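Local coordinates for PKS_KS domain-containing protein (Photorhabdus luminescens subsp. laumondii, PDB 6SMO) that probably catalyses chain-extending condensation on an acyl carrier protein as a beta-ketoacyl synthase of the thiolase superfamily, and holds a bound polyketone chain in its pocket, at residues 45-50 / 379-384; 50-55 / 388-393; 306-311 / 432-437. All blocks are in the same frame, centred on the assembly; numbering follows the deposited sequence.

Interaction 1: residues 45-50 / 379-384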
loop_
_atom_site.group_PDB
_atom_site.type_symbol
_atom_site.label_atom_id
_atom_site.label_comp_id
_atom_site.label_asym_id
_atom_site.label_seq_id
_atom_site.Cartn_x
_atom_site.Cartn_y
_atom_site.Cartn_z
ATOM N N ASN B 45 14.150 25.148 -1.979
ATOM C CA ASN B 45 15.283 25.957 -2.508
ATOM C C ASN B 45 16.551 25.097 -2.575
ATOM O O ASN B 45 17.176 25.059 -3.653
ATOM C CB ASN B 45 15.516 27.222 -1.676
ATOM C CG ASN B 45 14.339 28.176 -1.697
ATOM O OD1 ASN B 45 13.572 28.207 -2.657
ATOM N ND2 ASN B 45 14.190 28.960 -0.642
ATOM N N GLU B 46 16.908 24.433 -1.469
ATOM C CA GLU B 46 18.131 23.590 -1.351
ATOM C C GLU B 46 17.987 22.349 -2.241
ATOM O O GLU B 46 18.970 22.000 -2.923
ATOM C CB GLU B 46 18.375 23.190 0.107
ATOM C CG GLU B 46 19.754 22.600 0.351
ATOM C CD GLU B 46 19.939 21.962 1.718
ATOM O OE1 GLU B 46 20.539 20.870 1.780
ATOM O OE2 GLU B 46 19.490 22.561 2.717
ATOM N N PHE B 47 16.808 21.717 -2.229
ATOM C CA PHE B 47 16.479 20.489 -3.003
ATOM C C PHE B 47 16.722 20.728 -4.498
ATOM O O PHE B 47 17.380 19.880 -5.132
ATOM C CB PHE B 47 15.031 20.057 -2.745
ATOM C CG PHE B 47 14.551 18.908 -3.597
ATOM C CD1 PHE B 47 15.008 17.618 -3.370
ATOM C CD2 PHE B 47 13.640 19.113 -4.622
ATOM C CE1 PHE B 47 14.564 16.562 -4.150
ATOM C CE2 PHE B 47 13.198 18.056 -5.401
ATOM C CZ PHE B 47 13.661 16.782 -5.165
ATOM N N TRP B 48 16.209 21.840 -5.037
ATOM C CA TRP B 48 16.265 22.173 -6.488
ATOM C C TRP B 48 17.714 22.417 -6.925
ATOM O O TRP B 48 18.124 21.827 -7.945
ATOM C CB TRP B 48 15.384 23.383 -6.824
ATOM C CG TRP B 48 15.554 23.832 -8.242
ATOM C CD1 TRP B 48 16.185 24.959 -8.683
ATOM C CD2 TRP B 48 15.137 23.120 -9.422
ATOM N NE1 TRP B 48 16.167 25.010 -10.051
ATOM C CE2 TRP B 48 15.531 23.896 -10.532
ATOM C CE3 TRP B 48 14.461 21.916 -9.646
ATOM C CZ2 TRP B 48 15.267 23.503 -11.845
ATOM C CZ3 TRP B 48 14.200 21.528 -10.943
ATOM C CH2 TRP B 48 14.598 22.313 -12.026
ATOM N N ASN B 49 18.440 23.268 -6.192
ATOM C CA ASN B 49 19.827 23.704 -6.516
ATOM C C ASN B 49 20.722 22.480 -6.741
ATOM O O ASN B 49 21.493 22.491 -7.718
ATOM C CB ASN B 49 20.412 24.603 -5.422
ATOM C CG ASN B 49 19.781 25.979 -5.377
ATOM O OD1 ASN B 49 19.300 26.484 -6.388
ATOM N ND2 ASN B 49 19.780 26.595 -4.206
ATOM N N ASN B 50 20.617 21.468 -5.873
ATOM C CA ASN B 50 21.493 20.266 -5.881
ATOM C C ASN B 50 21.158 19.387 -7.094
ATOM O O ASN B 50 22.111 18.950 -7.771
ATOM C CB ASN B 50 21.411 19.499 -4.558
ATOM C CG ASN B 50 22.123 20.207 -3.424
ATOM O OD1 ASN B 50 21.542 20.442 -2.367
ATOM N ND2 ASN B 50 23.379 20.563 -3.636
ATOM N N SER B 379 7.767 13.763 -7.769
ATOM C CA SER B 379 6.556 14.566 -8.092
ATOM C C SER B 379 6.778 16.034 -7.707
ATOM O O SER B 379 6.293 16.912 -8.448
ATOM C CB SER B 379 5.317 14.004 -7.434
ATOM O OG SER B 379 4.817 12.892 -8.163
ATOM N N VAL B 380 7.471 16.291 -6.591
ATOM C CA VAL B 380 7.876 17.662 -6.152
ATOM C C VAL B 380 8.888 18.211 -7.165
ATOM O O VAL B 380 8.722 19.369 -7.596
ATOM C CB VAL B 380 8.445 17.669 -4.717
ATOM C CG1 VAL B 380 9.160 18.972 -4.389
ATOM C CG2 VAL B 380 7.365 17.386 -3.683
ATOM N N ALA B 381 9.893 17.404 -7.522
ATOM C CA ALA B 381 10.952 17.733 -8.507
ATOM C C ALA B 381 10.323 18.013 -9.876
ATOM O O ALA B 381 10.762 18.968 -10.546
ATOM C CB ALA B 381 11.953 16.606 -8.586
ATOM N N LEU B 382 9.332 17.205 -10.267
ATOM C CA LEU B 382 8.595 17.317 -11.556
ATOM C C LEU B 382 7.888 18.676 -11.634
ATOM O O LEU B 382 7.940 19.307 -12.710
ATOM C CB LEU B 382 7.596 16.160 -11.660
ATOM C CG LEU B 382 6.629 16.212 -12.844
ATOM C CD1 LEU B 382 7.372 16.377 -14.159
ATOM C CD2 LEU B 382 5.766 14.961 -12.885
ATOM N N CYS B 383 7.246 19.102 -10.542
ATOM C CA CYS B 383 6.506 20.391 -10.437
ATOM C C CYS B 383 7.481 21.564 -10.596
ATOM O O CYS B 383 7.125 22.527 -11.302
ATOM C CB CYS B 383 5.749 20.488 -9.118
ATOM S SG CYS B 383 4.382 19.302 -8.996
ATOM N N LEU B 384 8.666 21.474 -9.979
ATOM C CA LEU B 384 9.744 22.499 -10.061
ATOM C C LEU B 384 10.314 22.546 -11.485
ATOM O O LEU B 384 10.630 23.659 -11.952
ATOM C CB LEU B 384 10.838 22.167 -9.041
ATOM C CG LEU B 384 10.446 22.343 -7.574
ATOM C CD1 LEU B 384 11.425 21.624 -6.658
ATOM C CD2 LEU B 384 10.354 23.817 -7.209
#
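F47 and W48, consecutive on helix 44-53, both meet helix 372-388, their rings packing against A381 and L384. The F47 side chain leaves CB with CG anti to the backbone N (chi1 174°), which sends the ring out toward the other helix. Along one rim, CD2 meets one methyl of L384, 3.9 Å from its CD1. The next atom, CE2, comes 3.7 Å from CB of A381 and also reaches a methyl of V380, while the ring tip CZ rests on the same A381 methyl. A381 and L384 therefore both touch the phenyl ring at its edge, close to its plane. The axes of these short segments pass 10.9 Å apart at 77°, a nearly perpendicular helix crossing within the thiolase-type fold of ketosynthases. Beyond the two helices, F47 and V380 also rest on V36 of strand 29-37, which places the crossing against the central sheet. W48 meets L384 closer to its backbone. The two side chains slide past each other in opposite directions, with W48 CE3 3.7 Å from CB of L384, and the backbone O of L384 lies over one face of the indole. K388 makes a cation-pi contact with the same tryptophan.

Interaction 2: residues 50-55 / 388-393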
loop_
_atom_site.group_PDB
_atom_site.type_symbol
_atom_site.label_atom_id
_atom_site.label_comp_id
_atom_site.label_asym_id
_atom_site.label_seq_id
_atom_site.Cartn_x
_atom_site.Cartn_y
_atom_site.Cartn_z
ATOM N N ASN B 50 20.617 21.468 -5.873
ATOM C CA ASN B 50 21.493 20.266 -5.881
ATOM C C ASN B 50 21.158 19.387 -7.094
ATOM O O ASN B 50 22.111 18.950 -7.771
ATOM C CB ASN B 50 21.411 19.499 -4.558
ATOM C CG ASN B 50 22.123 20.207 -3.424
ATOM O OD1 ASN B 50 21.542 20.442 -2.367
ATOM N ND2 ASN B 50 23.379 20.563 -3.636
ATOM N N ILE B 51 19.870 19.143 -7.369
ATOM C CA ILE B 51 19.421 18.258 -8.488
ATOM C C ILE B 51 19.639 18.976 -9.827
ATOM O O ILE B 51 19.848 18.274 -10.836
ATOM C CB ILE B 51 17.964 17.774 -8.312
ATOM C CG1 ILE B 51 16.938 18.906 -8.424
ATOM C CG2 ILE B 51 17.811 16.999 -7.011
ATOM C CD1 ILE B 51 15.535 18.428 -8.721
ATOM N N HIS B 52 19.598 20.314 -9.832
ATOM C CA HIS B 52 19.889 21.170 -11.014
ATOM C C HIS B 52 21.329 20.927 -11.482
ATOM O O HIS B 52 21.525 20.673 -12.687
ATOM C CB HIS B 52 19.647 22.651 -10.687
ATOM C CG HIS B 52 19.880 23.565 -11.842
ATOM N ND1 HIS B 52 21.133 24.048 -12.161
ATOM C CD2 HIS B 52 19.029 24.085 -12.754
ATOM C CE1 HIS B 52 21.045 24.826 -13.220
ATOM N NE2 HIS B 52 19.765 24.865 -13.603
ATOM N N ASN B 53 22.286 20.996 -10.550
ATOM C CA ASN B 53 23.748 20.892 -10.814
ATOM C C ASN B 53 24.143 19.424 -11.027
ATOM O O ASN B 53 25.229 19.188 -11.590
ATOM C CB ASN B 53 24.565 21.516 -9.680
ATOM C CG ASN B 53 24.192 22.958 -9.400
ATOM O OD1 ASN B 53 23.780 23.687 -10.300
ATOM N ND2 ASN B 53 24.330 23.377 -8.153
ATOM N N GLY B 54 23.301 18.482 -10.585
ATOM C CA GLY B 54 23.526 17.030 -10.725
ATOM C C GLY B 54 24.397 16.487 -9.605
ATOM O O GLY B 54 25.238 15.609 -9.887
ATOM N N LYS B 55 24.209 16.991 -8.381
ATOM C CA LYS B 55 24.978 16.583 -7.176
ATOM C C LYS B 55 24.282 15.384 -6.524
ATOM O O LYS B 55 23.067 15.479 -6.256
ATOM C CB LYS B 55 25.100 17.742 -6.183
ATOM C CG LYS B 55 26.098 17.513 -5.056
ATOM C CD LYS B 55 26.211 18.672 -4.091
ATOM C CE LYS B 55 27.269 18.453 -3.030
ATOM N NZ LYS B 55 27.344 19.594 -2.088
ATOM N N LYS B 388 10.157 25.949 -13.812
ATOM C CA LYS B 388 11.445 26.610 -14.165
ATOM C C LYS B 388 11.882 26.221 -15.584
ATOM O O LYS B 388 12.958 26.689 -16.007
ATOM C CB LYS B 388 12.502 26.258 -13.113
ATOM C CG LYS B 388 12.265 26.881 -11.742
ATOM C CD LYS B 388 13.034 26.217 -10.622
ATOM C CE LYS B 388 12.733 26.812 -9.261
ATOM N NZ LYS B 388 13.455 28.089 -9.045
ATOM N N GLN B 389 11.076 25.420 -16.296
ATOM C CA GLN B 389 11.333 24.970 -17.693
ATOM C C GLN B 389 12.761 24.419 -17.798
ATOM O O GLN B 389 13.452 24.734 -18.790
ATOM C CB GLN B 389 11.103 26.120 -18.678
ATOM C CG GLN B 389 9.666 26.620 -18.724
ATOM C CD GLN B 389 8.744 25.688 -19.474
ATOM O OE1 GLN B 389 8.397 24.608 -19.000
ATOM N NE2 GLN B 389 8.327 26.108 -20.656
ATOM N N TYR B 390 13.182 23.636 -16.800
ATOM C CA TYR B 390 14.505 22.961 -16.728
ATOM C C TYR B 390 14.282 21.468 -16.468
ATOM O O TYR B 390 13.271 21.114 -15.830
ATOM C CB TYR B 390 15.380 23.590 -15.640
ATOM C CG TYR B 390 16.809 23.108 -15.630
ATOM C CD1 TYR B 390 17.780 23.738 -16.392
ATOM C CD2 TYR B 390 17.193 22.019 -14.864
ATOM C CE1 TYR B 390 19.096 23.302 -16.392
ATOM C CE2 TYR B 390 18.504 21.568 -14.853
ATOM C CZ TYR B 390 19.460 22.213 -15.619
ATOM O OH TYR B 390 20.753 21.777 -15.612
ATOM N N VAL B 391 15.201 20.630 -16.952
ATOM C CA VAL B 391 15.160 19.146 -16.798
ATOM C C VAL B 391 16.460 18.694 -16.122
ATOM O O VAL B 391 17.537 18.926 -16.706
ATOM C CB VAL B 391 14.949 18.453 -18.159
ATOM C CG1 VAL B 391 15.035 16.941 -18.043
ATOM C CG2 VAL B 391 13.631 18.860 -18.798
ATOM N N HIS B 392 16.359 18.082 -14.936
ATOM C CA HIS B 392 17.513 17.551 -14.162
ATOM C C HIS B 392 18.061 16.319 -14.878
ATOM O O HIS B 392 17.307 15.583 -15.511
ATOM C CB HIS B 392 17.132 17.279 -12.696
ATOM C CG HIS B 392 16.249 16.094 -12.480
ATOM N ND1 HIS B 392 16.687 14.796 -12.668
ATOM C CD2 HIS B 392 14.969 16.001 -12.058
ATOM C CE1 HIS B 392 15.708 13.958 -12.394
ATOM N NE2 HIS B 392 14.642 14.673 -12.018
ATOM N N PRO B 393 19.389 16.065 -14.813
ATOM C CA PRO B 393 19.992 14.924 -15.502
ATOM C C PRO B 393 19.939 13.617 -14.699
ATOM O O PRO B 393 19.736 13.672 -13.499
ATOM C CB PRO B 393 21.447 15.381 -15.658
ATOM C CG PRO B 393 21.708 16.196 -14.405
ATOM C CD PRO B 393 20.385 16.865 -14.082
#
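The imidazole of H52 and the phenol ring of Y390 form an offset stack, with centroids 3.9 Å apart and planes tilted by 25°. H52 CD2 sits over the centre of one phenol face, whereas Y390 CZ lies over the imidazole nearer its rim. H52 NE2 and Y390 CE1, for example, lie 3.3 Å apart. At the edge of the imidazole, in its plane, OD1 of N53 accepts a hydrogen bond from H52 ND1 that is nearly straight (169° at the hydrogen); this would help to hold the ring's rotation, although the donor stands above the plane of the N53 amide. A chi1 of -178° carries the H52 ring away from its own backbone N, and the two side chains approach at about a right angle while their rings stay nearly parallel.

A second layer is more deeply buried. The backbone O of I51 approaches CB of H392 at 3.4 Å and also faces CD of P393, while I51 CD1 reaches obliquely to the H392 imidazole, 4.2 Å from its CD2. M366 of helix 364-367 touches both I51 and H392. The pyrrolidine ring of P393 continues the contact to G54, whose positive phi takes the chain out of helix 44-53. Here the C-terminal end of an alpha-helix packs against a short strand, 390-391, which pairs with strand 414-415 in an antiparallel two-stranded ribbon separate from the large mixed sheet of the ketosynthase fold.

Interaction 3: residues 306-311 / 432-437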
loop_
_atom_site.group_PDB
_atom_site.type_symbol
_atom_site.label_atom_id
_atom_site.label_comp_id
_atom_site.label_asym_id
_atom_site.label_seq_id
_atom_site.Cartn_x
_atom_site.Cartn_y
_atom_site.Cartn_z
ATOM N N MET B 306 4.226 -4.302 -21.288
ATOM C CA MET B 306 2.883 -4.089 -21.895
ATOM C C MET B 306 1.937 -3.463 -20.862
ATOM O O MET B 306 1.144 -2.584 -21.252
ATOM C CB MET B 306 2.286 -5.409 -22.395
ATOM C CG MET B 306 3.030 -6.006 -23.576
ATOM S SD MET B 306 2.775 -5.080 -25.112
ATOM C CE MET B 306 3.610 -6.151 -26.281
ATOM N N ALA B 307 2.014 -3.908 -19.602
ATOM C CA ALA B 307 1.164 -3.442 -18.480
ATOM C C ALA B 307 1.394 -1.944 -18.240
ATOM O O ALA B 307 0.398 -1.196 -18.200
ATOM C CB ALA B 307 1.454 -4.249 -17.237
ATOM N N MET B 308 2.659 -1.536 -18.096
ATOM C CA MET B 308 3.072 -0.122 -17.877
ATOM C C MET B 308 2.616 0.734 -19.066
ATOM O O MET B 308 2.158 1.867 -18.828
ATOM C CB MET B 308 4.593 -0.010 -17.708
ATOM C CG MET B 308 5.106 1.420 -17.619
ATOM S SD MET B 308 4.321 2.389 -16.303
ATOM C CE MET B 308 5.521 2.197 -14.986
ATOM N N ALA B 309 2.734 0.208 -20.290
ATOM C CA ALA B 309 2.324 0.873 -21.551
ATOM C C ALA B 309 0.812 1.130 -21.539
ATOM O O ALA B 309 0.398 2.212 -22.001
ATOM C CB ALA B 309 2.732 0.039 -22.740
ATOM N N ARG B 310 0.024 0.174 -21.034
ATOM C CA ARG B 310 -1.458 0.278 -20.934
ATOM C C ARG B 310 -1.821 1.335 -19.882
ATOM O O ARG B 310 -2.805 2.065 -20.102
ATOM C CB ARG B 310 -2.091 -1.077 -20.597
ATOM C CG ARG B 310 -3.534 -1.210 -21.066
ATOM C CD ARG B 310 -4.163 -2.559 -20.767
ATOM N NE ARG B 310 -4.976 -2.543 -19.555
ATOM C CZ ARG B 310 -4.571 -2.914 -18.341
ATOM N NH1 ARG B 310 -5.415 -2.852 -17.323
ATOM N NH2 ARG B 310 -3.338 -3.348 -18.137
ATOM N N CYS B 311 -1.049 1.410 -18.792
ATOM C CA CYS B 311 -1.238 2.369 -17.666
ATOM C C CYS B 311 -1.011 3.807 -18.154
ATOM O O CYS B 311 -1.801 4.688 -17.763
ATOM C CB CYS B 311 -0.297 2.057 -16.509
ATOM S SG CYS B 311 -0.767 2.876 -14.963
ATOM N N HIS B 432 1.662 -0.856 -11.322
ATOM C CA HIS B 432 2.110 0.300 -12.145
ATOM C C HIS B 432 1.160 1.476 -11.904
ATOM O O HIS B 432 -0.063 1.241 -11.856
ATOM C CB HIS B 432 2.170 -0.072 -13.632
ATOM C CG HIS B 432 3.203 -1.099 -13.956
ATOM N ND1 HIS B 432 4.556 -0.837 -13.870
ATOM C CD2 HIS B 432 3.090 -2.379 -14.372
ATOM C CE1 HIS B 432 5.233 -1.913 -14.214
ATOM N NE2 HIS B 432 4.357 -2.871 -14.525
ATOM N N SER B 433 1.705 2.687 -11.757
ATOM C CA SER B 433 0.945 3.942 -11.522
ATOM C C SER B 433 1.563 5.082 -12.335
ATOM O O SER B 433 2.800 5.234 -12.298
ATOM C CB SER B 433 0.890 4.273 -10.053
ATOM O OG SER B 433 0.069 3.345 -9.359
ATOM N N VAL B 434 0.722 5.839 -13.047
ATOM C CA VAL B 434 1.119 6.981 -13.922
ATOM C C VAL B 434 0.214 8.176 -13.603
ATOM O O VAL B 434 -1.009 7.969 -13.468
ATOM C CB VAL B 434 1.036 6.597 -15.414
ATOM C CG1 VAL B 434 1.417 7.753 -16.327
ATOM C CG2 VAL B 434 1.884 5.373 -15.729
ATOM N N ILE B 435 0.800 9.371 -13.474
ATOM C CA ILE B 435 0.068 10.673 -13.422
ATOM C C ILE B 435 0.561 11.542 -14.583
ATOM O O ILE B 435 1.767 11.493 -14.892
ATOM C CB ILE B 435 0.230 11.383 -12.060
ATOM C CG1 ILE B 435 1.696 11.549 -11.654
ATOM C CG2 ILE B 435 -0.570 10.669 -10.983
ATOM C CD1 ILE B 435 1.930 12.631 -10.628
ATOM N N VAL B 436 -0.352 12.289 -15.208
ATOM C CA VAL B 436 -0.055 13.240 -16.319
ATOM C C VAL B 436 -0.094 14.659 -15.746
ATOM O O VAL B 436 -1.185 15.094 -15.331
ATOM C CB VAL B 436 -1.046 13.074 -17.488
ATOM C CG1 VAL B 436 -0.755 14.047 -18.621
ATOM C CG2 VAL B 436 -1.070 11.644 -18.007
ATOM N N MET B 437 1.057 15.336 -15.711
ATOM C CA MET B 437 1.180 16.753 -15.279
ATOM C C MET B 437 1.309 17.645 -16.517
ATOM O O MET B 437 1.768 17.150 -17.565
ATOM C CB MET B 437 2.389 16.952 -14.361
ATOM C CG MET B 437 2.199 16.333 -12.993
ATOM S SD MET B 437 3.203 17.140 -11.728
ATOM C CE MET B 437 2.576 16.337 -10.254
#
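M308 extends from its helix with CG turned opposite its own amide nitrogen (chi1 174°) and then bends at both chi2 and chi3, so that its thioether curls beside H432. The histidine takes the other common setting, CG anti to its carbonyl carbon, and lifts its ring from the strand beneath the helix. The two side chains cross at about a right angle. M308 CB stands over the centre of one imidazole face, 4.0 Å from the centroid and only 12° off the ring normal, a CH-pi contact. Its terminal CE comes round to 3.4 Å from H432 ND1, while SD approaches the ring obliquely as a sulfur-aromatic contact. A307 adds its methyl, CB lying 3.8 Å from H432 CD2.

Both ring nitrogens have polar partners outside the two segments: ND1 is hydrogen-bonded to S426 OG and NE2 to N294 OD1. These two bonds fix the rotation of the buried imidazole, whose face then receives the methionine.

One helical turn on, C311 packs against the strand at H432 and V434. Its SG touches CG2 of V434 at 3.7 Å and lies 3.6 Å from the backbone O of H432, which is itself hydrogen-bonded to S291 OG. The same V434 methyl meets SD of M308, 3.9 Å away, bringing the two sulfur-bearing side chains together on one valine.

The segment axes run 8.0 Å apart and 29° from parallel, as a helix laid along a strand of the sheet it covers. Strand 431-438 lies between strands 284-293 and 420-427 in the mixed sheet; V292 meets C311 and H432 on one side, while L424 and S426 touch M308 on the other. A346 of helix 337-350 also packs against M308.

Overall arrangement
Interactions 1 and 2 lie 8 Å apart, centre to centre, and form one continuous patch: both use helix 44-53, and helix 372-388 runs directly into strand 390-391. Interaction 3 is 23 Å from the first and 24 Å from the second. It still touches interaction 1, where M437 of strand 431-438 packs on L382 and C383. Helix 372-388 therefore links the patch formed by interactions 1 and 2 to the large mixed sheet, packing on the opposite face of strand 431-438 from helix 306-319. Along the chain the three pairs interleave; interactions 1 and 2 join N-terminal to C-terminal portions of the ketosynthase, whereas interaction 3 joins two later segments.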